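Putative peptidase (Parabacteroides merdae, PDB 4L8K) probably hydrolyses peptide bonds as a serine peptidase of family S41. Local coordinates at residues 47-50 and 51-54; 289-292 and 293-296; 298-301 and 302-305. One frame throughout, in Å; residues are numbered along the deposited sequence. Where two conformers were deposited one is given.

All three contacts are helix N-termini where the side chain of the residue just before the helix accepts a bond from an amide of the first turn: N49 for helix 50-61, T291 for helix 292-296 and D300 for helix 301-311. Interaction 1 stands apart, its centre about 45 Å from that of interaction 2 and about 48 Å from that of interaction 3, within the range matched by the Tricorn protease C1 family. Interactions 2 and 3 adjoin, with centres about 8 Å apart, and follow strand 286-287, the outermost strand of the mixed sheet. T301 OG1 joins them through probable hydrogen bonds to D294 OD2 at 2.6 Å and T291 N at 3.0 Å.

Interaction 1. Residues 47-50 and 51-54; sequences TMNQ and YELF
N49 and E52 close a capping box at the start of helix 50-61, each side chain bonding to the other's backbone amide. With chi1 at 67°, CG of N49 sits between its own backbone N and carbonyl carbon, which turns OD1 back over the first turn. There OD1 accepts a nearly straight bond from E52 N at 2.9 Å, while the bond from Y51 N to the same oxygen is bent and weak. The return bond runs from N49 N to E52 OE1 at 3.0 Å; it is straight at the hydrogen, but the donor stands above the carboxylate plane. E52 reaches this amide through a chain extended beyond CG, and its carboxylate is stacked on the N49 amide with planes only 19° apart. The same OE1 comes within 3.3 Å of M48 CA, and the selenomethionine side chain of M48 crosses E52 obliquely, its SE ending 4.2 Å from L53 CA.

Beyond the box, Q50 runs beside Y51 in the same direction. Its CG lies over the centre of the tyrosine ring, 3.9 Å from the centroid, as a CH-pi contact. In the backbone, N49 O receives L53 N and Q50 O receives F54 N, beginning the regular helical bonding. F75 meets the rings of both Y51 and F54, and W261 meets F54 edge-to-face, so this end of the helix is packed against neighbouring loops. Chemically, the amides of N49 and E52 find good side-chain acceptors, that of Y51 a weak one, and the negative carboxylate of E52 probably also gains from the positive end of the helix dipole.

Interaction 2. Residues 289-292 and 293-296; sequences AITG and EDIM
A chi1 of 66° places OG1 of T291 between its backbone N and carbonyl carbon, facing the amide of D294, and E293, with chi1 at 62° and a bend at chi2, folds its carboxylate back toward the same threonine. T291 is the N-cap of the short helix 292-296, which follows strand 286-287 at the edge of the mixed sheet. Its hydroxyl OG1 accepts from D294 N at 3.2 Å, and it also lies 3.3 Å from D294 CB, so the hydroxyl rests against the root of the aspartate as well as its amide. The T291 carbonyl supports the same turn: it takes I295 N at 3.2 Å, with the donor tilted 18° from the carbonyl plane, and a weak, bent bond from D294 N. One residue on, the bond from M296 N to G292 O is weak too.

The polar end of D294 is engaged beyond this turn, its two carboxylate oxygens held by R299 and T301, so the aspartate ties the helix to the start of the next one.

On the apolar side, I290 and I295 cross at about a right angle, CG2 of the first meeting CG1 of the second at 3.7 Å. I290 continues onto T301 and I302 of helix 301-311, while I295 reaches Y92. A water connects the folded-back glutamate to the cap: it donates to E293 OE2 at 2.6 Å and is hydrogen-bonded to T291 OG1 at 2.9 Å.

Interaction 3. Residues 298-301 and 302-305; sequences GRDT and IIEA
D300 caps helix 301-311 by hydrogen bonds, its OD1 accepting from I303 N at 3.1 Å and, weakly, from I302 N. The I303 amide stands well above the carboxylate plane, and the I302 bond is bent. Main-chain bonds follow at once: E304 N reaches D300 O at 2.9 Å and A305 N reaches T301 O. The other carboxylate oxygen, OD2, forms a salt bridge with R155, so the aspartate is shared between the helix end and a neighbouring loop. Replacing D300 by an alanine would probably leave the I303 amide without its capping acceptor and R155 without this charged mate.

D300 is thus the N-cap. Two residues earlier G298, with positive phi, closes the preceding helix 292-296 in a Schellman motif, and from G298 the chain reaches helix 301-311 by way of R299 and D300.

The charged pairing across the turn is looser. The R299 guanidinium and the E304 carboxylate are stacked, their planes 17° apart, and R299 NH1 lies 3.9 Å from E304 OE1 in a long salt bridge that no N-H points along. In E304 the bend at chi2 (-65°) sets the carboxylate nearly parallel to the guanidinium, with CG over one face toward its rim, 3.6 Å from R299 NH2. While R299 NE turns to D294 as its stronger partner, E304 OE2 bonds to the Y99 hydroxyl.

The aliphatic I303 packs across the D300 carboxylate at about a right angle, its CD1 3.5 Å from D300 OD2. Apolar contact is made by I302 and I303, which both press on L216 of strand 213-217.

Interaction 1. Residues 47-50 and 51-54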
ATOM      1  N   THR A  47     -19.604  19.434  28.860  1.00 38.51           N
ATOM      2  CA  THR A  47     -19.107  20.809  28.986  1.00 36.75           C
ATOM      3  C   THR A  47     -17.936  21.066  28.039  1.00 37.22           C
ATOM      4  O   THR A  47     -17.508  22.210  27.887  1.00 36.16           O
ATOM      5  CB  THR A  47     -18.718  21.111  30.432  1.00 44.40           C
ATOM      6  OG1 THR A  47     -17.769  20.124  30.858  1.00 54.14           O
ATOM      7  CG2 THR A  47     -19.932  21.143  31.361  1.00 34.95           C
HETATM    8  N   MSE A  48     -17.405  20.009  27.400  1.00 33.15           N
HETATM    9  CA  MSE A  48     -16.302  20.145  26.442  1.00 30.04           C
HETATM   10  C   MSE A  48     -16.734  20.922  25.229  1.00 34.96           C
HETATM   11  O   MSE A  48     -17.880  20.755  24.788  1.00 36.28           O
HETATM   12  CB  MSE A  48     -15.823  18.774  25.959  1.00 30.15           C
HETATM   13  CG  MSE A  48     -15.031  18.014  26.980  1.00 35.08           C
HETATM   14 SE   MSE A  48     -14.591  16.293  26.233  0.75 39.17          SE
HETATM   15  CE  MSE A  48     -12.919  16.122  27.110  1.00 35.47           C
ATOM     16  N   ASN A  49     -15.817  21.719  24.659  1.00 29.35           N
ATOM     17  CA  ASN A  49     -16.072  22.412  23.398  1.00 28.74           C
ATOM     18  C   ASN A  49     -15.699  21.420  22.260  1.00 28.88           C
ATOM     19  O   ASN A  49     -15.173  20.334  22.557  1.00 26.56           O
ATOM     20  CB  ASN A  49     -15.315  23.745  23.326  1.00 28.88           C
ATOM     21  CG  ASN A  49     -13.806  23.655  23.261  1.00 30.70           C
ATOM     22  OD1 ASN A  49     -13.221  22.745  22.685  1.00 32.44           O
ATOM     23  ND2 ASN A  49     -13.133  24.653  23.792  1.00 30.85           N
ATOM     24  N   GLN A  50     -15.973  21.770  20.994  1.00 25.51           N
ATOM     25  CA  GLN A  50     -15.730  20.865  19.847  1.00 26.39           C
ATOM     26  C   GLN A  50     -14.247  20.473  19.657  1.00 32.58           C
ATOM     27  O   GLN A  50     -13.975  19.396  19.133  1.00 32.96           O
ATOM     28  CB  GLN A  50     -16.271  21.471  18.538  1.00 27.82           C
ATOM     29  CG  GLN A  50     -15.518  22.724  18.067  1.00 33.58           C
ATOM     30  CD  GLN A  50     -16.286  23.455  17.006  1.00 36.97           C
ATOM     31  OE1 GLN A  50     -16.763  22.875  16.034  1.00 31.03           O
ATOM     32  NE2 GLN A  50     -16.445  24.745  17.177  1.00 32.52           N
ATOM     33  N   TYR A  51     -13.307  21.340  20.077  1.00 29.00           N
ATOM     34  CA  TYR A  51     -11.867  21.094  19.932  1.00 27.50           C
ATOM     35  C   TYR A  51     -11.371  20.089  20.965  1.00 29.44           C
ATOM     36  O   TYR A  51     -10.569  19.223  20.634  1.00 28.36           O
ATOM     37  CB  TYR A  51     -11.104  22.425  20.051  1.00 27.80           C
ATOM     38  CG  TYR A  51     -11.575  23.455  19.049  1.00 28.52           C
ATOM     39  CD1 TYR A  51     -11.277  23.327  17.692  1.00 29.83           C
ATOM     40  CD2 TYR A  51     -12.342  24.545  19.448  1.00 29.00           C
ATOM     41  CE1 TYR A  51     -11.723  24.268  16.761  1.00 31.20           C
ATOM     42  CE2 TYR A  51     -12.772  25.504  18.531  1.00 29.09           C
ATOM     43  CZ  TYR A  51     -12.464  25.359  17.188  1.00 33.87           C
ATOM     44  OH  TYR A  51     -12.886  26.308  16.284  1.00 32.11           O
ATOM     45  N   GLU A  52     -11.848  20.215  22.215  1.00 26.12           N
ATOM     46  CA  GLU A  52     -11.517  19.296  23.310  1.00 25.50           C
ATOM     47  C   GLU A  52     -12.071  17.897  23.002  1.00 31.13           C
ATOM     48  O   GLU A  52     -11.379  16.898  23.210  1.00 31.56           O
ATOM     49  CB  GLU A  52     -12.084  19.833  24.630  1.00 26.74           C
ATOM     50  CG  GLU A  52     -11.417  21.133  25.057  1.00 34.41           C
ATOM     51  CD  GLU A  52     -12.182  22.002  26.046  1.00 58.30           C
ATOM     52  OE1 GLU A  52     -13.371  21.715  26.318  1.00 35.82           O
ATOM     53  OE2 GLU A  52     -11.596  22.997  26.529  1.00 60.34           O
ATOM     54  N   LEU A  53     -13.319  17.833  22.486  1.00 27.06           N
ATOM     55  CA  LEU A  53     -13.968  16.587  22.094  1.00 27.14           C
ATOM     56  C   LEU A  53     -13.164  15.925  20.963  1.00 27.20           C
ATOM     57  O   LEU A  53     -12.895  14.725  21.022  1.00 26.53           O
ATOM     58  CB  LEU A  53     -15.448  16.844  21.653  1.00 28.07           C
ATOM     59  CG  LEU A  53     -16.206  15.597  21.118  1.00 32.86           C
ATOM     60  CD1 LEU A  53     -16.444  14.574  22.224  1.00 33.76           C
ATOM     61  CD2 LEU A  53     -17.499  15.980  20.448  1.00 35.23           C
ATOM     62  N   PHE A  54     -12.764  16.724  19.951  1.00 22.16           N
ATOM     63  CA  PHE A  54     -12.004  16.224  18.817  1.00 21.90           C
ATOM     64  C   PHE A  54     -10.658  15.609  19.276  1.00 25.71           C
ATOM     65  O   PHE A  54     -10.295  14.520  18.827  1.00 22.91           O
ATOM     66  CB  PHE A  54     -11.788  17.316  17.740  1.00 23.12           C
ATOM     67  CG  PHE A  54     -11.137  16.768  16.474  1.00 23.79           C
ATOM     68  CD1 PHE A  54      -9.768  16.655  16.380  1.00 24.90           C
ATOM     69  CD2 PHE A  54     -11.911  16.333  15.398  1.00 26.34           C
ATOM     70  CE1 PHE A  54      -9.180  16.090  15.251  1.00 26.14           C
ATOM     71  CE2 PHE A  54     -11.308  15.780  14.255  1.00 27.71           C
ATOM     72  CZ  PHE A  54      -9.952  15.680  14.190  1.00 24.78           C
TER

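Interaction 2. Residues 289-292 and 293-296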
ATOM      1  N   ALA A 289      17.562  -0.700   2.559  1.00 19.32           N
ATOM      2  CA  ALA A 289      17.308   0.659   3.034  1.00 19.36           C
ATOM      3  C   ALA A 289      18.278   1.624   2.384  1.00 24.97           C
ATOM      4  O   ALA A 289      19.458   1.284   2.250  1.00 26.75           O
ATOM      5  CB  ALA A 289      17.451   0.736   4.574  1.00 19.95           C
ATOM      6  N   ILE A 290      17.810   2.838   2.016  1.00 20.73           N
ATOM      7  CA  ILE A 290      18.709   3.879   1.487  1.00 19.56           C
ATOM      8  C   ILE A 290      19.673   4.287   2.634  1.00 24.27           C
ATOM      9  O   ILE A 290      19.236   4.546   3.752  1.00 23.14           O
ATOM     10  CB  ILE A 290      17.963   5.085   0.854  1.00 21.24           C
ATOM     11  CG1 ILE A 290      17.149   4.614  -0.388  1.00 20.00           C
ATOM     12  CG2 ILE A 290      18.964   6.217   0.457  1.00 21.07           C
ATOM     13  CD1 ILE A 290      16.373   5.727  -1.084  1.00 25.26           C
ATOM     14  N   THR A 291      20.981   4.239   2.359  1.00 21.83           N
ATOM     15  CA  THR A 291      21.983   4.557   3.366  1.00 22.00           C
ATOM     16  C   THR A 291      22.374   6.017   3.306  1.00 23.25           C
ATOM     17  O   THR A 291      22.276   6.647   2.251  1.00 22.57           O
ATOM     18  CB  THR A 291      23.198   3.653   3.221  1.00 24.49           C
ATOM     19  OG1 THR A 291      23.833   3.949   1.985  1.00 23.07           O
ATOM     20  CG2 THR A 291      22.832   2.186   3.302  1.00 21.89           C
ATOM     21  N   GLY A 292      22.828   6.524   4.438  1.00 20.37           N
ATOM     22  CA  GLY A 292      23.298   7.902   4.582  1.00 21.77           C
ATOM     23  C   GLY A 292      24.471   8.227   3.662  1.00 27.99           C
ATOM     24  O   GLY A 292      24.513   9.323   3.097  1.00 30.30           O
ATOM     25  N   GLU A 293      25.392   7.257   3.435  1.00 21.68           N
ATOM     26  CA  GLU A 293      26.534   7.462   2.556  1.00 22.28           C
ATOM     27  C   GLU A 293      26.128   7.374   1.072  1.00 26.77           C
ATOM     28  O   GLU A 293      26.795   7.982   0.240  1.00 27.63           O
ATOM     29  CB  GLU A 293      27.703   6.501   2.879  1.00 24.76           C
ATOM     30  CG  GLU A 293      27.424   5.009   2.711  1.00 33.52           C
ATOM     31  CD  GLU A 293      26.740   4.296   3.866  1.00 42.51           C
ATOM     32  OE1 GLU A 293      26.306   4.960   4.840  1.00 32.87           O
ATOM     33  OE2 GLU A 293      26.650   3.051   3.792  1.00 32.23           O
ATOM     34  N   ASP A 294      25.060   6.645   0.730  1.00 22.86           N
ATOM     35  CA  ASP A 294      24.630   6.613  -0.669  1.00 23.62           C
ATOM     36  C   ASP A 294      23.979   7.941  -1.077  1.00 31.69           C
ATOM     37  O   ASP A 294      24.148   8.352  -2.228  1.00 33.37           O
ATOM     38  CB  ASP A 294      23.695   5.433  -0.976  1.00 23.85           C
ATOM     39  CG  ASP A 294      24.458   4.191  -1.398  1.00 25.90           C
ATOM     40  OD1 ASP A 294      25.621   4.332  -1.861  1.00 24.01           O
ATOM     41  OD2 ASP A 294      23.866   3.096  -1.368  1.00 28.17           O
ATOM     42  N   ILE A 295      23.255   8.606  -0.137  1.00 28.10           N
ATOM     43  CA  ILE A 295      22.606   9.906  -0.341  1.00 28.27           C
ATOM     44  C   ILE A 295      23.693  10.915  -0.677  1.00 32.67           C
ATOM     45  O   ILE A 295      23.549  11.686  -1.636  1.00 32.89           O
ATOM     46  CB  ILE A 295      21.785  10.321   0.921  1.00 31.71           C
ATOM     47  CG1 ILE A 295      20.474   9.511   1.010  1.00 31.32           C
ATOM     48  CG2 ILE A 295      21.522  11.853   0.979  1.00 31.00           C
ATOM     49  CD1 ILE A 295      19.775   9.528   2.407  1.00 35.54           C
HETATM   50  N   MSE A 296      24.803  10.861   0.104  1.00 28.08           N
HETATM   51  CA  MSE A 296      25.974  11.722  -0.070  0.50 26.42           C
HETATM   52  C   MSE A 296      26.671  11.484  -1.418  1.00 29.45           C
HETATM   53  O   MSE A 296      27.381  12.358  -1.911  1.00 27.58           O
HETATM   54  CB  MSE A 296      26.950  11.491   1.077  0.50 28.65           C
HETATM   55  CG  MSE A 296      26.415  11.993   2.391  0.50 34.56           C
HETATM   56 SE   MSE A 296      27.680  11.763   3.771  0.38 42.77          SE
HETATM   57  CE  MSE A 296      26.924  13.051   5.034  0.50 39.30           C
TER
HETATM   58  O   HOH W   1      26.042   2.086   1.489  1.00 31.28           O

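Interaction 3. Residues 298-301 and 302-305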
ATOM      1  N   GLY A 298      24.821  10.646  -4.081  1.00 24.09           N
ATOM      2  CA  GLY A 298      23.663  10.844  -4.960  1.00 23.57           C
ATOM      3  C   GLY A 298      23.079   9.541  -5.470  1.00 25.99           C
ATOM      4  O   GLY A 298      22.453   9.512  -6.541  1.00 22.83           O
ATOM      5  N   ARG A 299      23.285   8.447  -4.698  1.00 23.41           N
ATOM      6  CA  ARG A 299      22.849   7.091  -5.065  1.00 22.72           C
ATOM      7  C   ARG A 299      21.651   6.615  -4.273  1.00 25.29           C
ATOM      8  O   ARG A 299      21.502   6.950  -3.092  1.00 24.41           O
ATOM      9  CB  ARG A 299      23.993   6.092  -4.834  1.00 20.96           C
ATOM     10  CG  ARG A 299      25.122   6.161  -5.845  1.00 25.46           C
ATOM     11  CD  ARG A 299      26.366   5.475  -5.289  1.00 35.97           C
ATOM     12  NE  ARG A 299      26.121   4.093  -4.841  1.00 35.95           N
ATOM     13  CZ  ARG A 299      26.338   3.008  -5.579  1.00 42.21           C
ATOM     14  NH1 ARG A 299      26.804   3.118  -6.818  1.00 36.21           N
ATOM     15  NH2 ARG A 299      26.105   1.805  -5.081  1.00 21.41           N
ATOM     16  N   ASP A 300      20.819   5.786  -4.918  1.00 21.06           N
ATOM     17  CA  ASP A 300      19.673   5.160  -4.276  1.00 19.22           C
ATOM     18  C   ASP A 300      20.078   3.714  -4.032  1.00 21.97           C
ATOM     19  O   ASP A 300      20.187   2.948  -4.987  1.00 21.55           O
ATOM     20  CB  ASP A 300      18.402   5.282  -5.181  1.00 20.08           C
ATOM     21  CG  ASP A 300      17.099   4.767  -4.578  1.00 25.31           C
ATOM     22  OD1 ASP A 300      17.116   3.691  -3.941  1.00 25.75           O
ATOM     23  OD2 ASP A 300      16.045   5.414  -4.791  1.00 28.55           O
ATOM     24  N   THR A 301      20.325   3.348  -2.776  1.00 19.86           N
ATOM     25  CA  THR A 301      20.751   1.998  -2.370  1.00 21.02           C
ATOM     26  C   THR A 301      19.815   0.904  -2.918  1.00 25.94           C
ATOM     27  O   THR A 301      20.299  -0.144  -3.361  1.00 26.40           O
ATOM     28  CB  THR A 301      20.836   1.907  -0.830  1.00 24.71           C
ATOM     29  OG1 THR A 301      21.425   3.109  -0.345  1.00 25.22           O
ATOM     30  CG2 THR A 301      21.669   0.716  -0.342  1.00 20.88           C
ATOM     31  N   ILE A 302      18.490   1.178  -2.922  1.00 21.62           N
ATOM     32  CA  ILE A 302      17.472   0.238  -3.365  1.00 19.59           C
ATOM     33  C   ILE A 302      17.545   0.061  -4.889  1.00 21.42           C
ATOM     34  O   ILE A 302      17.593  -1.085  -5.344  1.00 20.25           O
ATOM     35  CB  ILE A 302      16.053   0.641  -2.846  1.00 20.74           C
ATOM     36  CG1 ILE A 302      16.107   0.850  -1.307  1.00 19.28           C
ATOM     37  CG2 ILE A 302      15.034  -0.445  -3.220  1.00 20.30           C
ATOM     38  CD1 ILE A 302      14.823   1.388  -0.626  1.00 22.81           C
ATOM     39  N   ILE A 303      17.607   1.167  -5.670  1.00 18.45           N
ATOM     40  CA  ILE A 303      17.727   1.039  -7.129  1.00 19.34           C
ATOM     41  C   ILE A 303      19.041   0.286  -7.470  1.00 23.46           C
ATOM     42  O   ILE A 303      19.016  -0.626  -8.304  1.00 20.66           O
ATOM     43  CB  ILE A 303      17.603   2.396  -7.877  1.00 22.18           C
ATOM     44  CG1 ILE A 303      16.205   3.033  -7.648  1.00 20.48           C
ATOM     45  CG2 ILE A 303      17.890   2.232  -9.403  1.00 22.85           C
ATOM     46  CD1 ILE A 303      16.051   4.525  -8.198  1.00 18.74           C
ATOM     47  N   GLU A 304      20.162   0.627  -6.773  1.00 20.65           N
ATOM     48  CA  GLU A 304      21.465   0.001  -7.023  1.00 21.30           C
ATOM     49  C   GLU A 304      21.460  -1.508  -6.726  1.00 24.21           C
ATOM     50  O   GLU A 304      21.982  -2.275  -7.532  1.00 25.44           O
ATOM     51  CB  GLU A 304      22.580   0.686  -6.234  1.00 23.43           C
ATOM     52  CG  GLU A 304      22.843   2.114  -6.667  1.00 31.37           C
ATOM     53  CD  GLU A 304      23.364   2.333  -8.074  1.00 38.79           C
ATOM     54  OE1 GLU A 304      23.897   1.384  -8.688  1.00 35.44           O
ATOM     55  OE2 GLU A 304      23.273   3.484  -8.547  1.00 26.35           O
ATOM     56  N   ALA A 305      20.844  -1.928  -5.598  1.00 20.03           N
ATOM     57  CA  ALA A 305      20.738  -3.345  -5.229  1.00 19.36           C
ATOM     58  C   ALA A 305      19.899  -4.099  -6.271  1.00 23.00           C
ATOM     59  O   ALA A 305      20.282  -5.190  -6.675  1.00 22.91           O
ATOM     60  CB  ALA A 305      20.134  -3.489  -3.840  1.00 18.80           C
TER